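Local coordinates for protein S-adenosyl-L-methionine-dependent 2-deoxy-scyllo-inosamine dehydrogenase (Bacillus circulans, PDB 4M7S) that catalyses the S-adenosylmethionine-dependent radical oxidation of 2-deoxy-scyllo-inosamine to amino-dideoxy-scyllo-inosose in butirosin biosynthesis, using two [4Fe-4S] clusters, at residues 46-49 / 50-53; 69-72 / 73-77; 169-172 / 173-177. One frame throughout, in Å; residues are numbered along the deposited sequence.

Contact 1. Residues 46-49 / 50-53; sequences EQLS and SLDF
Leu-48 and Phe-53 meet where helix 38-50 ends in a Schellman motif. Its backbone bonds run from Phe-53 N to Leu-48 O at 3.1 Å and from Asp-52 N to Ser-49 O at 3.0 Å. Asp-52 supplies the reversal with its positive phi of 49°. Leu-48 O accepts a second bond, from Leu-51 N at 3.2 Å; Phe-53 N comes in close to the carbonyl plane, tilted 21° from it, and Leu-51 N from high above the other face, so two N-H groups share this oxygen. One turn earlier, Ser-50 N still makes a helical bond to Glu-46 O, whereas that of Leu-51 N to Gln-47 O is weak. Ser-50 OG sits between its backbone N and carbonyl carbon (chi1 70°), which turns it back to Gln-47 O, 2.5 Å from OG; so short a length is doubtful. His-204 is a further partner of that hydroxyl.

The apolar part is made by Leu-48, Leu-51 and Phe-53. Leu-48 and Phe-53 run side by side, with Leu-48 CB 4.1 Å from Phe-53 CB and Leu-48 CD2 over one face of the ring. The same CD2 approaches Leu-51 CD1 at 4.4 Å.

Both Leu-48 and Phe-53 reach Ile-8 of strand 7-10, Leu-51 packs on helix 205-209, and the chain continues from the cap toward strand 56-58.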
loop_
_atom_site.group_PDB
_atom_site.type_symbol
_atom_site.label_atom_id
_atom_site.label_comp_id
_atom_site.label_asym_id
_atom_site.label_seq_id
_atom_site.Cartn_x
_atom_site.Cartn_y
_atom_site.Cartn_z
ATOM N N GLU A 46 13.857 -0.703 -9.634
ATOM C CA GLU A 46 14.492 -0.023 -10.754
ATOM C C GLU A 46 13.605 1.080 -11.296
ATOM O O GLU A 46 14.094 2.126 -11.724
ATOM C CB GLU A 46 14.798 -1.021 -11.873
ATOM C CG GLU A 46 15.865 -2.045 -11.520
ATOM C CD GLU A 46 15.972 -3.130 -12.570
ATOM O OE1 GLU A 46 14.998 -3.304 -13.344
ATOM O OE2 GLU A 46 17.024 -3.805 -12.622
ATOM N N GLN A 47 12.301 0.829 -11.312
ATOM C CA GLN A 47 11.356 1.816 -11.825
ATOM C C GLN A 47 11.232 2.969 -10.848
ATOM O O GLN A 47 11.235 4.135 -11.252
ATOM C CB GLN A 47 9.983 1.183 -12.074
ATOM C CG GLN A 47 10.016 0.098 -13.142
ATOM C CD GLN A 47 8.677 -0.587 -13.293
ATOM O OE1 GLN A 47 7.654 -0.095 -12.795
ATOM N NE2 GLN A 47 8.671 -1.732 -13.966
ATOM N N LEU A 48 11.137 2.638 -9.563
ATOM C CA LEU A 48 11.018 3.661 -8.530
ATOM C C LEU A 48 12.312 4.455 -8.466
ATOM O O LEU A 48 12.311 5.670 -8.226
ATOM C CB LEU A 48 10.660 3.043 -7.166
ATOM C CG LEU A 48 9.242 2.494 -6.989
ATOM C CD1 LEU A 48 9.035 1.961 -5.552
ATOM C CD2 LEU A 48 8.189 3.572 -7.321
ATOM N N SER A 49 13.426 3.773 -8.714
ATOM C CA SER A 49 14.715 4.461 -8.749
ATOM C C SER A 49 14.809 5.444 -9.912
ATOM O O SER A 49 15.375 6.526 -9.769
ATOM C CB SER A 49 15.874 3.460 -8.820
ATOM O OG SER A 49 17.090 4.128 -8.605
ATOM N N SER A 50 14.271 5.057 -11.067
ATOM C CA SER A 50 14.295 5.909 -12.256
ATOM C C SER A 50 13.443 7.177 -12.055
ATOM O O SER A 50 13.546 8.143 -12.815
ATOM C CB SER A 50 13.770 5.133 -13.460
ATOM O OG SER A 50 12.374 4.900 -13.338
ATOM N N LEU A 51 12.599 7.167 -11.032
ATOM C CA LEU A 51 11.765 8.324 -10.700
ATOM C C LEU A 51 12.361 9.137 -9.546
ATOM O O LEU A 51 11.780 10.131 -9.133
ATOM C CB LEU A 51 10.358 7.863 -10.304
ATOM C CG LEU A 51 9.496 7.162 -11.355
ATOM C CD1 LEU A 51 8.336 6.407 -10.690
ATOM C CD2 LEU A 51 8.967 8.170 -12.386
ATOM N N ASP A 52 13.511 8.709 -9.023
ATOM C CA ASP A 52 14.060 9.293 -7.794
ATOM C C ASP A 52 12.983 9.358 -6.699
ATOM O O ASP A 52 12.851 10.361 -5.992
ATOM C CB ASP A 52 14.639 10.687 -8.065
ATOM C CG ASP A 52 15.567 11.165 -6.957
ATOM O OD1 ASP A 52 15.911 10.359 -6.067
ATOM O OD2 ASP A 52 15.962 12.351 -6.986
ATOM N N PHE A 53 12.209 8.285 -6.580
ATOM C CA PHE A 53 11.075 8.245 -5.661
ATOM C C PHE A 53 11.451 8.575 -4.212
ATOM O O PHE A 53 12.340 7.945 -3.629
ATOM C CB PHE A 53 10.388 6.887 -5.717
ATOM C CG PHE A 53 9.197 6.788 -4.817
ATOM C CD1 PHE A 53 8.063 7.561 -5.058
ATOM C CD2 PHE A 53 9.211 5.938 -3.725
ATOM C CE1 PHE A 53 6.959 7.480 -4.222
ATOM C CE2 PHE A 53 8.118 5.853 -2.884
ATOM C CZ PHE A 53 6.992 6.618 -3.133
#

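Contact 2. Residues 69-72 / 73-77; sequences KNLD and LFVGM
Asn-70 and Phe-74 make a CH-pi contact one turn apart at the N-terminal end of helix 71-81, the helix of the beta-alpha-beta unit formed with strands 56-58 and 86-91. Asn-70 CB sits over the ring of Phe-74, 3.8 Å from its centroid and 18° off the normal, nearest the CZ and CE2 end. Phe-74 has its CG anti to the carbonyl carbon, chi1 -68°, and this sends the ring back along the helix toward the N-cap residue. Asn-70 O lies above the same ring nearer its attached end, 3.4 Å from Phe-74 CG, while also accepting the first helical bond, from Phe-74 N at 2.9 Å. The Asn-70 side chain itself makes no capping bond.

Two more regular bonds follow: Val-75 N to Leu-71 O and Gly-76 N to Asp-72 O. On another flank of the helix the methyls Leu-71 CD1 and Val-75 CG2 meet at 4.0 Å.

Leu-71 and Val-75 turn to helix 98-107, where Arg-100 forms a salt bridge with Asp-72; Phe-74, stacked with Tyr-41, and selenomethionine Met-77 pack on helix 38-50.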
loop_
_atom_site.group_PDB
_atom_site.type_symbol
_atom_site.label_atom_id
_atom_site.label_comp_id
_atom_site.label_asym_id
_atom_site.label_seq_id
_atom_site.Cartn_x
_atom_site.Cartn_y
_atom_site.Cartn_z
ATOM N N LYS A 69 9.787 -14.125 3.277
ATOM C CA LYS A 69 11.098 -14.708 3.549
ATOM C C LYS A 69 12.235 -13.844 3.003
ATOM O O LYS A 69 13.373 -13.973 3.439
ATOM C CB LYS A 69 11.189 -16.153 3.048
ATOM C CG LYS A 69 11.278 -16.360 1.544
ATOM C CD LYS A 69 11.077 -17.851 1.227
ATOM C CE LYS A 69 11.634 -18.254 -0.138
ATOM N NZ LYS A 69 10.781 -17.861 -1.302
ATOM N N ASN A 70 11.903 -12.943 2.077
ATOM C CA ASN A 70 12.890 -12.057 1.458
ATOM C C ASN A 70 12.807 -10.643 1.995
ATOM O O ASN A 70 13.357 -9.726 1.390
ATOM C CB ASN A 70 12.682 -11.985 -0.060
ATOM C CG ASN A 70 13.162 -13.215 -0.774
ATOM O OD1 ASN A 70 14.283 -13.673 -0.561
ATOM N ND2 ASN A 70 12.315 -13.765 -1.639
ATOM N N LEU A 71 12.122 -10.454 3.119
ATOM C CA LEU A 71 11.897 -9.101 3.622
ATOM C C LEU A 71 13.188 -8.288 3.825
ATOM O O LEU A 71 13.262 -7.139 3.400
ATOM C CB LEU A 71 11.055 -9.106 4.901
ATOM C CG LEU A 71 10.687 -7.675 5.318
ATOM C CD1 LEU A 71 9.753 -7.033 4.294
ATOM C CD2 LEU A 71 10.102 -7.625 6.723
ATOM N N ASP A 72 14.198 -8.872 4.459
ATOM C CA ASP A 72 15.435 -8.131 4.715
ATOM C C ASP A 72 16.071 -7.661 3.416
ATOM O O ASP A 72 16.507 -6.518 3.313
ATOM C CB ASP A 72 16.452 -8.979 5.490
ATOM C CG ASP A 72 16.043 -9.219 6.941
ATOM O OD1 ASP A 72 15.003 -8.680 7.379
ATOM O OD2 ASP A 72 16.774 -9.953 7.640
ATOM N N LEU A 73 16.130 -8.569 2.446
ATOM C CA LEU A 73 16.627 -8.283 1.105
ATOM C C LEU A 73 15.858 -7.116 0.495
ATOM O O LEU A 73 16.453 -6.157 -0.010
ATOM C CB LEU A 73 16.427 -9.529 0.238
ATOM C CG LEU A 73 17.145 -9.808 -1.089
ATOM C CD1 LEU A 73 16.138 -9.965 -2.194
ATOM C CD2 LEU A 73 18.220 -8.784 -1.438
ATOM N N PHE A 74 14.529 -7.213 0.537
ATOM C CA PHE A 74 13.661 -6.188 -0.038
ATOM C C PHE A 74 13.838 -4.835 0.640
ATOM O O PHE A 74 13.862 -3.802 -0.025
ATOM C CB PHE A 74 12.186 -6.614 0.020
ATOM C CG PHE A 74 11.853 -7.769 -0.890
ATOM C CD1 PHE A 74 12.720 -8.149 -1.895
ATOM C CD2 PHE A 74 10.662 -8.467 -0.737
ATOM C CE1 PHE A 74 12.414 -9.205 -2.735
ATOM C CE2 PHE A 74 10.350 -9.523 -1.571
ATOM C CZ PHE A 74 11.225 -9.893 -2.570
ATOM N N VAL A 75 13.948 -4.837 1.963
ATOM C CA VAL A 75 14.173 -3.588 2.690
ATOM C C VAL A 75 15.557 -2.998 2.382
ATOM O O VAL A 75 15.696 -1.790 2.169
ATOM C CB VAL A 75 14.004 -3.799 4.210
ATOM C CG1 VAL A 75 14.394 -2.545 4.964
ATOM C CG2 VAL A 75 12.564 -4.192 4.526
ATOM N N GLY A 76 16.578 -3.854 2.353
ATOM C CA GLY A 76 17.924 -3.422 2.017
ATOM C C GLY A 76 17.993 -2.818 0.621
ATOM O O GLY A 76 18.717 -1.844 0.385
HETATM N N MSE A 77 17.238 -3.393 -0.309
HETATM C CA MSE A 77 17.196 -2.871 -1.678
HETATM C C MSE A 77 16.559 -1.482 -1.771
HETATM O O MSE A 77 16.925 -0.686 -2.641
HETATM C CB MSE A 77 16.470 -3.844 -2.614
HETATM C CG MSE A 77 17.224 -5.138 -2.873
HETATM SE SE MSE A 77 16.208 -6.413 -3.973
HETATM C CE MSE A 77 16.272 -5.448 -5.661
#

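Contact 3. Residues 169-172 / 173-177; sequences CMVP and SNLAV. With SF4 (iron/sulfur cluster), chain B.
Val-171 bonds at both ends: its N-H goes to the cluster ligand Cys-169 SG, and its carbonyl oxygen takes Asn-174 N and Leu-175 N, where strand 175-178 begins. This is the segment that brings the first cysteine ligand to the auxiliary [4Fe-4S] site in the SPASM-family part of the enzyme, a short, weakly bonded helix 171-174 running straight into strand 175-178. The sulfur of Cys-169, anti to its own backbone nitrogen (chi1 178°), binds iron FE4 at 2.4 Å and also takes the capping N-H of Val-171 at 3.4 Å. Such an N-H to a cluster thiolate would be expected to stabilise its negative charge.

Pro-172 follows against the cluster, with CG 3.6 Å from sulfide S1. Cys-187, Cys-232 and Cys-235 also belong to the cluster pocket.

At Val-171 O the two donors differ: Leu-175 N, at 2.9 Å, lies nearly in line with the C=O bond, yet its N-H points less directly at the oxygen (132°) than that of Asn-174 (160°), whose N, at 3.0 Å, stands well above the carbonyl plane. Val-171 and Leu-175 point the same way, and Val-171 CG1 rests 3.8 Å from Leu-175 CB.

Across the turn Ser-173 N bonds to Met-170 O. The selenomethionine chain of Met-170 bends twice, at chi2 and chi3, and curls its CE back to 3.6 Å from Ser-173 OG. The amide of Asn-174 is held by Gln-241 and Lys-3, and backbone bonds join Asn-174 and Ala-176 to Met-7 at the start of the neighbouring strand 7-10. A water completes the turn, donating to Cys-169 O and accepting from Ser-173 OG at 2.6 Å.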
loop_
_atom_site.group_PDB
_atom_site.type_symbol
_atom_site.label_atom_id
_atom_site.label_comp_id
_atom_site.label_asym_id
_atom_site.label_seq_id
_atom_site.Cartn_x
_atom_site.Cartn_y
_atom_site.Cartn_z
ATOM N N CYS A 169 -12.608 11.719 -3.219
ATOM C CA CYS A 169 -11.587 10.887 -2.617
ATOM C C CYS A 169 -10.262 11.070 -3.327
ATOM O O CYS A 169 -10.182 10.944 -4.545
ATOM C CB CYS A 169 -11.960 9.413 -2.641
ATOM S SG CYS A 169 -10.618 8.441 -1.917
HETATM N N MSE A 170 -9.227 11.345 -2.542
HETATM C CA MSE A 170 -7.917 11.671 -3.075
HETATM C C MSE A 170 -6.957 10.487 -3.069
HETATM O O MSE A 170 -5.823 10.624 -3.512
HETATM C CB MSE A 170 -7.303 12.834 -2.293
HETATM C CG MSE A 170 -8.240 14.008 -2.066
HETATM SE SE MSE A 170 -9.009 14.663 -3.724
HETATM C CE MSE A 170 -7.340 14.893 -4.710
ATOM N N VAL A 171 -7.392 9.333 -2.566
ATOM C CA VAL A 171 -6.509 8.149 -2.532
ATOM C C VAL A 171 -5.881 7.830 -3.899
ATOM O O VAL A 171 -4.659 7.650 -3.987
ATOM C CB VAL A 171 -7.194 6.896 -1.930
ATOM C CG1 VAL A 171 -6.227 5.691 -1.914
ATOM C CG2 VAL A 171 -7.709 7.191 -0.515
ATOM N N PRO A 172 -6.692 7.782 -4.979
ATOM C CA PRO A 172 -6.055 7.489 -6.274
ATOM C C PRO A 172 -5.112 8.597 -6.764
ATOM O O PRO A 172 -4.414 8.373 -7.751
ATOM C CB PRO A 172 -7.242 7.377 -7.243
ATOM C CG PRO A 172 -8.444 7.144 -6.373
ATOM C CD PRO A 172 -8.160 7.877 -5.098
ATOM N N SER A 173 -5.100 9.753 -6.104
ATOM C CA SER A 173 -4.159 10.818 -6.447
ATOM C C SER A 173 -2.827 10.703 -5.691
ATOM O O SER A 173 -1.849 11.387 -6.033
ATOM C CB SER A 173 -4.775 12.187 -6.165
ATOM O OG SER A 173 -5.991 12.345 -6.864
ATOM N N ASN A 174 -2.804 9.868 -4.654
ATOM C CA ASN A 174 -1.651 9.793 -3.749
ATOM C C ASN A 174 -1.036 8.408 -3.587
ATOM O O ASN A 174 0.097 8.269 -3.126
ATOM C CB ASN A 174 -2.046 10.296 -2.356
ATOM C CG ASN A 174 -2.306 11.779 -2.330
ATOM O OD1 ASN A 174 -1.452 12.569 -2.720
ATOM N ND2 ASN A 174 -3.499 12.167 -1.890
ATOM N N LEU A 175 -1.791 7.384 -3.950
ATOM C CA LEU A 175 -1.437 6.023 -3.568
ATOM C C LEU A 175 -1.471 5.105 -4.771
ATOM O O LEU A 175 -2.434 5.116 -5.549
ATOM C CB LEU A 175 -2.432 5.531 -2.507
ATOM C CG LEU A 175 -2.283 4.219 -1.725
ATOM C CD1 LEU A 175 -3.287 3.187 -2.203
ATOM C CD2 LEU A 175 -0.861 3.672 -1.770
ATOM N N ALA A 176 -0.404 4.327 -4.936
ATOM C CA ALA A 176 -0.411 3.191 -5.846
ATOM C C ALA A 176 -0.247 1.916 -5.020
ATOM O O ALA A 176 0.546 1.883 -4.073
ATOM C CB ALA A 176 0.722 3.309 -6.871
ATOM N N VAL A 177 -0.984 0.867 -5.384
ATOM C CA VAL A 177 -0.791 -0.440 -4.779
ATOM C C VAL A 177 -0.225 -1.378 -5.827
ATOM O O VAL A 177 -0.699 -1.385 -6.956
ATOM C CB VAL A 177 -2.123 -1.036 -4.266
ATOM C CG1 VAL A 177 -1.905 -2.447 -3.705
ATOM C CG2 VAL A 177 -2.720 -0.151 -3.198
HETATM FE FE1 SF4 B . -13.037 4.202 -1.369
HETATM FE FE2 SF4 B . -12.704 4.539 -4.014
HETATM FE FE3 SF4 B . -10.689 3.662 -2.485
HETATM FE FE4 SF4 B . -11.493 6.196 -2.358
HETATM S S1 SF4 B . -10.505 5.202 -4.188
HETATM S S2 SF4 B . -11.005 4.869 -0.548
HETATM S S3 SF4 B . -13.764 5.993 -2.599
HETATM S S4 SF4 B . -12.637 2.509 -2.887
HETATM O O HOH W 1 -8.325 11.294 -6.780
#

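How the contacts relate
From the N terminus the three contacts come in series; none nests in or crosses another, and each is local, spanning about one turn of chain: a helix end, a helix start, and a short helix passing into a strand. Contact 1 ends helix 38-50 and releases the chain toward strand 56-58. Contact 2 starts helix 71-81, which packs beside helix 38-50 and leads to strand 86-91; both lie in the radical SAM part, their centres about 17 Å apart. Contact 3 belongs to the auxiliary cluster region, about 25 Å from contact 2 between centres and across the chain's centre from it. Its strand 175-178 pairs with strand 7-10, the strand on which contact 1 packs, so one mixed sheet joins the two cluster-binding parts.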